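Local coordinates for activator of Hsp90 ATPase homologue 1/2-like C-terminal domain-containing protein (Mycobacterium smegmatis, PDB 3UID) that is probably a toxin of the type II class, like its Mycobacterium tuberculosis structural homologue Rv2035, which is involved in the hypoxic response, at residues 19-24 with 122-127; 54-59 with 78-83; 85-90 with 114-119. One frame throughout, in Å; residues are numbered along the deposited sequence. Where two conformers were deposited one is given.

Overall arrangement
All three contacts belong to one antiparallel sheet, but they hold it at different places. Contact 1 pairs strand 14-21 with strand 121-129 and is rich in regular backbone hydrogen bonds, with A19 and F21 turned to the buried side. Contact 3, about 8 Å away between centres, joins the start of strand 88-96 to strand 109-118, the next strand over from 121-129; its regular pairing is short, and a side-chain bond at the surface and a phenylalanine pair in the interior supplement it. Contact 2 is a surface contact toward the other edge of the sheet, where the loop after the outermost strand 50-54 packs on strand 73-84 mainly through aliphatic groups and a single firm backbone bond.

Contact 1: residues 19-24 with 122-127; sequences AEFAAP and TRATYV
T122 and F21 set the side-chain geometry of this strand pair through their first torsions. With OG1 of T122 beside its own backbone N (chi1 -62°), the hydroxyl reaches past the end of strand 14-21 and donates to the carbonyl of A23, OG1 to O 2.8 Å, tilted moderately from the carbonyl plane. In F21, CG also stands opposite the carbonyl carbon (chi1 -64°), which sends the ring back along its partner strand toward A124 and Y126. There CE2 of F21 meets CB of A124 at 3.7 Å, an oblique approach to the ring. The phenol oxygen of Y126 arrives from the opposite direction and lies in the plane of the F21 ring at its edge, OH to CE2 3.5 Å; that oxygen is itself hydrogen-bonded to Y32.

Beneath these side chains the backbones pair in antiparallel fashion. A19 and A124 exchange two hydrogen bonds, with A19 N to A124 O at 2.9 Å, and F21 and T122 exchange another two, with F21 N to T122 O at 2.8 Å. E20 and R123 form the non-hydrogen-bonded pair between them. Their side chains run side by side on the other face, but the salt bridge from E20 OE2 to R123 NH2 is long at 3.8 Å and doubtful, since E20 was modelled in two conformers.

After F21 the chain leaves the strand through an inverse gamma turn centred on A22, and P24 takes the N-cap position of helix 25-33. The T122 hydroxyl therefore holds the turn to the sheet just before that helix. On the buried face A19 and F21 pack on helix 144-158, an arrangement characteristic of the helix-grip fold of the SRPBCC superfamily, in which the curved antiparallel sheet grips its long C-terminal helix.

Contact 2: residues 54-59 with 78-83; sequences HDLRPG and WEITAV
This is a surface contact between a loop and a strand: residues 56-59, in the connection from strand 50-54 to strand 61-67, pack against I80 and V83 near the end of strand 73-84. The firm polar link is a backbone one, G59 N to I80 O at 2.8 Å. Just before it the carbonyl oxygen of R57 lies against the branched part of I80, 3.3 Å from CB.

L56, the centre of an inverse gamma turn, meets I80 through its CD1, at 4.0 Å from I80 CD1, the two side chains crossing at about a right angle. On the strand, T81 and A82 form a classic beta bulge opposite S90, and beyond this irregularity V83 turns its side chain toward the loop. There its CG2 receives P58 CD at 3.7 Å.

The R57 chain starts away from the strand and bends at chi2 (64°) and again at chi3, which carries the guanidinium back obliquely across V83. NH2 passes 3.7 Å from V83 CB and makes a weak hydrogen bond to V83 O at 3.2 Å, with the oxygen at the edge of the guanidinium. R57 NE is buried by the same approach and has no partner in the model. W29 of helix 25-33 touches both L56 and V83.

Contact 3: residues 85-90 with 114-119; sequences EPHSFS and TFTEHD
The backbone hydrogen bond across this pair runs from F115 N to H87 O, 2.7 Å long and nearly straight, the angle at the hydrogen being 171°. The same carbonyl oxygen also accepts a CA-H contact from T114, 3.3 Å from its CA. A side-chain bond joins NE2 of H87 to OE2 of E117 at 2.8 Å. The carboxylate uses its syn lone pair, and its plane is turned 66° from that of the imidazole. A bend in the E117 chain at chi2 (75°) folds the carboxylate back to the ring. H87 was modelled in two conformers, and the bond is certain only for the one described. In that conformer, and with the same caution, the ring edge also rests on the backbone of the partner strand, CD2 lying 3.0 Å from F115 O and the oxygen sitting in the ring plane.

Further along, S88 faces T114 as a non-hydrogen-bonded antiparallel pair; the S88 hydroxyl is hydrogen-bonded to Y113 O, the residue preceding the segment. On the opposite side of the sheet the contact becomes apolar. F89 and F115 meet through their CE2 atoms at 4.1 Å, the F89 atom coming to the edge of the F115 ring. F115 CD2 also lies 3.7 Å from the carbonyl oxygen of P86, a polar atom that is buried and has no partner in the model. I28 of helix 25-33 touches F115, and the ring of Y32 meets it, so the phenylalanine pair is turned to the interior.

P86 follows a cis peptide bond, and H87 and S88 together face D84. This is a classic beta bulge at the start of strand 88-96, set in the tight connection from strand 73-84 within the antiparallel sheet of the helix-grip fold.

Contact 1: residues 19-24 with 122-127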
loop_
_atom_site.group_PDB
_atom_site.type_symbol
_atom_site.label_atom_id
_atom_site.label_comp_id
_atom_site.label_asym_id
_atom_site.label_seq_id
_atom_site.Cartn_x
_atom_site.Cartn_y
_atom_site.Cartn_z
ATOM N N ALA A 19 5.899 6.216 7.601
ATOM C CA ALA A 19 5.378 5.676 8.849
ATOM C C ALA A 19 6.519 5.198 9.708
ATOM O O ALA A 19 7.604 4.915 9.205
ATOM C CB ALA A 19 4.458 4.504 8.572
ATOM N N GLU A 20 6.261 5.138 11.010
ATOM C CA GLU A 20 7.172 4.494 11.937
ATOM C C GLU A 20 6.450 3.372 12.660
ATOM O O GLU A 20 5.326 3.539 13.133
ATOM C CB GLU A 20 7.759 5.514 12.908
ATOM C CG GLU A 20 8.760 6.432 12.233
ATOM C CD GLU A 20 9.240 7.558 13.125
ATOM O OE1 GLU A 20 9.085 7.456 14.360
ATOM O OE2 GLU A 20 9.776 8.547 12.581
ATOM N N PHE A 21 7.093 2.208 12.717
ATOM C CA PHE A 21 6.483 1.027 13.329
ATOM C C PHE A 21 7.374 0.504 14.446
ATOM O O PHE A 21 8.593 0.457 14.290
ATOM C CB PHE A 21 6.325 -0.084 12.292
ATOM C CG PHE A 21 5.384 0.248 11.162
ATOM C CD1 PHE A 21 4.059 0.581 11.416
ATOM C CD2 PHE A 21 5.820 0.201 9.846
ATOM C CE1 PHE A 21 3.186 0.869 10.368
ATOM C CE2 PHE A 21 4.956 0.485 8.792
ATOM C CZ PHE A 21 3.640 0.822 9.055
ATOM N N ALA A 22 6.775 0.088 15.558
ATOM C CA ALA A 22 7.562 -0.420 16.681
ATOM C C ALA A 22 7.771 -1.925 16.555
ATOM O O ALA A 22 7.307 -2.708 17.383
ATOM C CB ALA A 22 6.909 -0.059 18.013
ATOM N N ALA A 23 8.459 -2.312 15.483
ATOM C CA ALA A 23 8.802 -3.695 15.221
ATOM C C ALA A 23 9.947 -3.702 14.224
ATOM O O ALA A 23 10.170 -2.713 13.513
ATOM C CB ALA A 23 7.582 -4.457 14.663
ATOM N N PRO A 24 10.688 -4.810 14.161
ATOM C CA PRO A 24 11.855 -4.896 13.278
ATOM C C PRO A 24 11.481 -4.907 11.802
ATOM O O PRO A 24 10.352 -5.265 11.450
ATOM C CB PRO A 24 12.497 -6.235 13.674
ATOM C CG PRO A 24 12.023 -6.494 15.064
ATOM C CD PRO A 24 10.640 -5.915 15.133
ATOM N N THR A 122 11.112 0.300 12.717
ATOM C CA THR A 122 11.114 0.431 11.267
ATOM C C THR A 122 10.564 1.765 10.812
ATOM O O THR A 122 9.485 2.184 11.245
ATOM C CB THR A 122 10.254 -0.667 10.612
ATOM O OG1 THR A 122 10.814 -1.943 10.924
ATOM C CG2 THR A 122 10.202 -0.496 9.089
ATOM N N ARG A 123 11.309 2.434 9.941
ATOM C CA ARG A 123 10.725 3.517 9.178
ATOM C C ARG A 123 10.344 2.963 7.814
ATOM O O ARG A 123 11.176 2.348 7.124
ATOM C CB ARG A 123 11.711 4.666 9.011
ATOM C CG ARG A 123 11.222 5.711 8.012
ATOM C CD ARG A 123 12.172 6.882 7.940
ATOM N NE ARG A 123 12.213 7.600 9.211
ATOM C CZ ARG A 123 12.990 8.650 9.448
ATOM N NH1 ARG A 123 13.798 9.105 8.498
ATOM N NH2 ARG A 123 12.962 9.245 10.633
ATOM N N ALA A 124 9.089 3.163 7.439
ATOM C CA ALA A 124 8.592 2.727 6.141
ATOM C C ALA A 124 8.312 3.938 5.284
ATOM O O ALA A 124 7.606 4.848 5.723
ATOM C CB ALA A 124 7.327 1.923 6.308
ATOM N N THR A 125 8.839 3.933 4.062
ATOM C CA THR A 125 8.601 5.020 3.131
ATOM C C THR A 125 7.918 4.454 1.900
ATOM O O THR A 125 8.450 3.547 1.254
ATOM C CB THR A 125 9.907 5.713 2.731
ATOM O OG1 THR A 125 10.580 6.173 3.918
ATOM C CG2 THR A 125 9.623 6.898 1.827
ATOM N N TYR A 126 6.729 4.964 1.609
ATOM C CA TYR A 126 5.939 4.500 0.482
ATOM C C TYR A 126 5.859 5.620 -0.553
ATOM O O TYR A 126 5.177 6.627 -0.333
ATOM C CB TYR A 126 4.525 4.155 0.952
ATOM C CG TYR A 126 4.430 3.211 2.148
ATOM C CD1 TYR A 126 4.274 1.843 1.964
ATOM C CD2 TYR A 126 4.458 3.698 3.453
ATOM C CE1 TYR A 126 4.140 0.980 3.058
ATOM C CE2 TYR A 126 4.334 2.843 4.557
ATOM C CZ TYR A 126 4.177 1.489 4.346
ATOM O OH TYR A 126 4.057 0.627 5.423
ATOM N N VAL A 127 6.561 5.444 -1.667
ATOM C CA VAL A 127 6.655 6.488 -2.686
ATOM C C VAL A 127 5.917 6.065 -3.948
ATOM O O VAL A 127 6.294 5.084 -4.595
ATOM C CB VAL A 127 8.116 6.804 -3.076
ATOM C CG1 VAL A 127 8.169 7.909 -4.138
ATOM C CG2 VAL A 127 8.947 7.197 -1.845
#

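Contact 2: residues 54-59 with 78-83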
loop_
_atom_site.group_PDB
_atom_site.type_symbol
_atom_site.label_atom_id
_atom_site.label_comp_id
_atom_site.label_asym_id
_atom_site.label_seq_id
_atom_site.Cartn_x
_atom_site.Cartn_y
_atom_site.Cartn_z
ATOM N N HIS A 54 -1.418 -13.487 -5.024
ATOM C CA HIS A 54 -0.277 -12.842 -4.385
ATOM C C HIS A 54 0.999 -13.643 -4.669
ATOM O O HIS A 54 1.122 -14.805 -4.282
ATOM C CB HIS A 54 -0.544 -12.751 -2.881
ATOM C CG HIS A 54 0.561 -12.108 -2.096
ATOM N ND1 HIS A 54 1.742 -12.756 -1.804
ATOM C CD2 HIS A 54 0.646 -10.888 -1.511
ATOM C CE1 HIS A 54 2.514 -11.959 -1.086
ATOM N NE2 HIS A 54 1.874 -10.819 -0.897
ATOM N N ASP A 55 1.935 -13.008 -5.362
ATOM C CA ASP A 55 3.211 -13.618 -5.694
ATOM C C ASP A 55 4.249 -12.504 -5.586
ATOM O O ASP A 55 4.439 -11.749 -6.536
ATOM C CB ASP A 55 3.124 -14.149 -7.120
ATOM C CG ASP A 55 4.387 -14.854 -7.580
ATOM O OD1 ASP A 55 5.324 -15.058 -6.774
ATOM O OD2 ASP A 55 4.416 -15.216 -8.772
ATOM N N LEU A 56 4.880 -12.364 -4.420
ATOM C CA LEU A 56 5.836 -11.264 -4.221
ATOM C C LEU A 56 7.225 -11.617 -4.737
ATOM O O LEU A 56 8.133 -11.937 -3.965
ATOM C CB LEU A 56 5.893 -10.841 -2.750
ATOM C CG LEU A 56 6.627 -9.537 -2.418
ATOM C CD1 LEU A 56 6.024 -8.364 -3.144
ATOM C CD2 LEU A 56 6.626 -9.293 -0.907
ATOM N N ARG A 57 7.369 -11.550 -6.055
ATOM C CA ARG A 57 8.628 -11.833 -6.729
ATOM C C ARG A 57 8.574 -11.034 -8.021
ATOM O O ARG A 57 7.487 -10.734 -8.519
ATOM C CB ARG A 57 8.764 -13.333 -7.015
ATOM C CG ARG A 57 10.209 -13.830 -7.057
ATOM C CD ARG A 57 10.911 -13.692 -5.695
ATOM N NE ARG A 57 11.785 -12.519 -5.603
ATOM C CZ ARG A 57 13.067 -12.567 -5.251
ATOM N NH1 ARG A 57 13.626 -13.735 -4.956
ATOM N NH2 ARG A 57 13.794 -11.454 -5.190
ATOM N N PRO A 58 9.737 -10.660 -8.566
ATOM C CA PRO A 58 9.712 -9.889 -9.814
ATOM C C PRO A 58 8.954 -10.633 -10.913
ATOM O O PRO A 58 9.190 -11.825 -11.132
ATOM C CB PRO A 58 11.196 -9.748 -10.162
ATOM C CG PRO A 58 11.886 -9.806 -8.829
ATOM C CD PRO A 58 11.103 -10.820 -8.041
ATOM N N GLY A 59 8.047 -9.932 -11.588
ATOM C CA GLY A 59 7.184 -10.546 -12.579
ATOM C C GLY A 59 5.895 -11.085 -11.990
ATOM O O GLY A 59 4.980 -11.471 -12.715
ATOM N N TRP A 78 -1.166 -5.210 -8.502
ATOM C CA TRP A 78 0.230 -4.808 -8.522
ATOM C C TRP A 78 0.975 -5.716 -9.497
ATOM O O TRP A 78 0.828 -6.941 -9.440
ATOM C CB TRP A 78 0.846 -4.980 -7.142
ATOM C CG TRP A 78 0.338 -4.087 -6.050
ATOM C CD1 TRP A 78 -0.573 -3.070 -6.144
ATOM C CD2 TRP A 78 0.730 -4.145 -4.682
ATOM N NE1 TRP A 78 -0.755 -2.482 -4.917
ATOM C CE2 TRP A 78 0.031 -3.128 -4.000
ATOM C CE3 TRP A 78 1.623 -4.951 -3.967
ATOM C CZ2 TRP A 78 0.174 -2.916 -2.626
ATOM C CZ3 TRP A 78 1.774 -4.730 -2.605
ATOM C CH2 TRP A 78 1.063 -3.712 -1.955
ATOM N N GLU A 79 1.777 -5.124 -10.383
ATOM C CA GLU A 79 2.757 -5.891 -11.153
ATOM C C GLU A 79 4.104 -5.665 -10.491
ATOM O O GLU A 79 4.645 -4.557 -10.534
ATOM C CB GLU A 79 2.794 -5.449 -12.622
ATOM C CG GLU A 79 1.459 -5.590 -13.347
ATOM C CD GLU A 79 1.522 -5.175 -14.810
ATOM O OE1 GLU A 79 2.620 -4.857 -15.319
ATOM O OE2 GLU A 79 0.455 -5.175 -15.459
ATOM N N ILE A 80 4.633 -6.707 -9.856
ATOM C CA ILE A 80 5.881 -6.590 -9.108
ATOM C C ILE A 80 7.078 -6.490 -10.048
ATOM O O ILE A 80 7.261 -7.334 -10.929
ATOM C CB ILE A 80 6.075 -7.776 -8.137
ATOM C CG1 ILE A 80 4.819 -7.992 -7.292
ATOM C CG2 ILE A 80 7.291 -7.555 -7.254
ATOM C CD1 ILE A 80 4.426 -6.830 -6.416
ATOM N N THR A 81 7.890 -5.449 -9.861
ATOM C CA THR A 81 9.058 -5.262 -10.714
ATOM C C THR A 81 10.404 -5.553 -10.034
ATOM O O THR A 81 11.371 -5.919 -10.707
ATOM C CB THR A 81 9.090 -3.852 -11.320
ATOM O OG1 THR A 81 9.130 -2.889 -10.265
ATOM C CG2 THR A 81 7.858 -3.613 -12.195
ATOM N N ALA A 82 10.466 -5.396 -8.716
ATOM C CA ALA A 82 11.697 -5.667 -7.980
ATOM C C ALA A 82 11.367 -6.112 -6.571
ATOM O O ALA A 82 10.391 -5.639 -5.990
ATOM C CB ALA A 82 12.580 -4.426 -7.948
ATOM N N VAL A 83 12.173 -7.025 -6.029
ATOM C CA VAL A 83 12.009 -7.495 -4.659
ATOM C C VAL A 83 13.386 -7.635 -4.004
ATOM O O VAL A 83 14.240 -8.361 -4.496
ATOM C CB VAL A 83 11.264 -8.848 -4.619
ATOM C CG1 VAL A 83 11.128 -9.344 -3.179
ATOM C CG2 VAL A 83 9.897 -8.729 -5.283
#

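Contact 3: residues 85-90 with 114-119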
loop_
_atom_site.group_PDB
_atom_site.type_symbol
_atom_site.label_atom_id
_atom_site.label_comp_id
_atom_site.label_asym_id
_atom_site.label_seq_id
_atom_site.Cartn_x
_atom_site.Cartn_y
_atom_site.Cartn_z
ATOM N N GLU A 85 14.271 -8.346 -0.310
ATOM C CA GLU A 85 13.908 -8.652 1.072
ATOM C C GLU A 85 15.089 -8.411 2.022
ATOM O O GLU A 85 16.222 -8.787 1.720
ATOM C CB GLU A 85 13.452 -10.116 1.181
ATOM C CG GLU A 85 13.094 -10.529 2.600
ATOM C CD GLU A 85 12.707 -11.999 2.704
ATOM O OE1 GLU A 85 12.480 -12.631 1.653
ATOM O OE2 GLU A 85 12.619 -12.517 3.838
ATOM N N PRO A 86 14.830 -7.791 3.187
ATOM C CA PRO A 86 13.551 -7.264 3.669
ATOM C C PRO A 86 13.477 -5.748 3.535
ATOM O O PRO A 86 12.664 -5.131 4.225
ATOM C CB PRO A 86 13.617 -7.593 5.154
ATOM C CG PRO A 86 15.062 -7.345 5.485
ATOM C CD PRO A 86 15.832 -7.839 4.270
ATOM N N HIS A 87 14.292 -5.143 2.677
ATOM C CA HIS A 87 14.366 -3.684 2.664
ATOM C C HIS A 87 13.460 -2.979 1.668
ATOM O O HIS A 87 13.083 -1.839 1.895
ATOM C CB HIS A 87 15.803 -3.200 2.495
ATOM C CG HIS A 87 16.633 -3.367 3.726
ATOM N ND1 HIS A 87 17.677 -4.263 3.800
ATOM C CD2 HIS A 87 16.564 -2.764 4.938
ATOM C CE1 HIS A 87 18.221 -4.202 5.003
ATOM N NE2 HIS A 87 17.567 -3.300 5.712
ATOM N N SER A 88 13.092 -3.634 0.574
ATOM C CA SER A 88 12.309 -2.904 -0.426
ATOM C C SER A 88 11.635 -3.804 -1.443
ATOM O O SER A 88 12.115 -4.907 -1.708
ATOM C CB SER A 88 13.236 -1.928 -1.170
ATOM O OG SER A 88 12.507 -1.011 -1.971
ATOM N N PHE A 89 10.501 -3.346 -1.978
ATOM C CA PHE A 89 9.944 -3.912 -3.203
ATOM C C PHE A 89 9.329 -2.812 -4.051
ATOM O O PHE A 89 9.020 -1.729 -3.546
ATOM C CB PHE A 89 9.010 -5.126 -2.965
ATOM C CG PHE A 89 7.710 -4.809 -2.262
ATOM C CD1 PHE A 89 6.556 -4.556 -2.995
ATOM C CD2 PHE A 89 7.635 -4.798 -0.876
ATOM C CE1 PHE A 89 5.339 -4.288 -2.356
ATOM C CE2 PHE A 89 6.419 -4.533 -0.230
ATOM C CZ PHE A 89 5.270 -4.276 -0.979
ATOM N N SER A 90 9.210 -3.071 -5.347
ATOM C CA SER A 90 8.746 -2.064 -6.291
ATOM C C SER A 90 7.690 -2.671 -7.183
ATOM O O SER A 90 7.748 -3.868 -7.487
ATOM C CB SER A 90 9.909 -1.578 -7.148
ATOM O OG SER A 90 10.931 -1.005 -6.343
ATOM N N THR A 114 10.026 1.130 0.928
ATOM C CA THR A 114 11.322 0.923 1.543
ATOM C C THR A 114 11.188 0.850 3.061
ATOM O O THR A 114 10.535 1.703 3.675
ATOM C CB THR A 114 12.302 2.025 1.115
ATOM O OG1 THR A 114 12.382 2.040 -0.315
ATOM C CG2 THR A 114 13.681 1.782 1.695
ATOM N N PHE A 115 11.807 -0.175 3.651
ATOM C CA PHE A 115 11.750 -0.429 5.091
ATOM C C PHE A 115 13.169 -0.392 5.649
ATOM O O PHE A 115 14.031 -1.187 5.262
ATOM C CB PHE A 115 11.106 -1.794 5.371
ATOM C CG PHE A 115 9.821 -2.006 4.634
ATOM C CD1 PHE A 115 8.706 -1.250 4.951
ATOM C CD2 PHE A 115 9.725 -2.947 3.626
ATOM C CE1 PHE A 115 7.515 -1.425 4.270
ATOM C CE2 PHE A 115 8.537 -3.121 2.934
ATOM C CZ PHE A 115 7.426 -2.363 3.264
ATOM N N THR A 116 13.432 0.551 6.545
ATOM C CA THR A 116 14.769 0.664 7.110
ATOM C C THR A 116 14.747 0.750 8.618
ATOM O O THR A 116 13.763 1.182 9.221
ATOM C CB THR A 116 15.536 1.847 6.505
ATOM O OG1 THR A 116 14.764 3.045 6.644
ATOM C CG2 THR A 116 15.803 1.588 5.021
ATOM N N GLU A 117 15.846 0.322 9.224
ATOM C CA GLU A 117 15.941 0.278 10.662
ATOM C C GLU A 117 15.938 1.695 11.203
ATOM O O GLU A 117 16.656 2.569 10.710
ATOM C CB GLU A 117 17.214 -0.469 11.084
ATOM C CG GLU A 117 17.308 -1.921 10.581
ATOM C CD GLU A 117 17.651 -2.039 9.094
ATOM O OE1 GLU A 117 17.990 -1.009 8.461
ATOM O OE2 GLU A 117 17.580 -3.170 8.557
ATOM N N HIS A 118 15.105 1.930 12.206
ATOM C CA HIS A 118 14.977 3.249 12.794
ATOM C C HIS A 118 14.676 3.068 14.275
ATOM O O HIS A 118 13.521 2.897 14.665
ATOM C CB HIS A 118 13.862 4.029 12.103
ATOM C CG HIS A 118 13.820 5.477 12.476
ATOM N ND1 HIS A 118 13.150 5.938 13.586
ATOM C CD2 HIS A 118 14.371 6.564 11.887
ATOM C CE1 HIS A 118 13.288 7.250 13.667
ATOM N NE2 HIS A 118 14.025 7.655 12.648
ATOM N N ASP A 119 15.734 3.071 15.085
ATOM C CA ASP A 119 15.625 2.885 16.533
ATOM C C ASP A 119 15.293 1.447 16.914
ATOM O O ASP A 119 14.586 1.218 17.891
ATOM C CB ASP A 119 14.576 3.830 17.127
ATOM C CG ASP A 119 14.915 5.289 16.904
ATOM O OD1 ASP A 119 13.977 6.102 16.756
ATOM O OD2 ASP A 119 16.119 5.622 16.875
#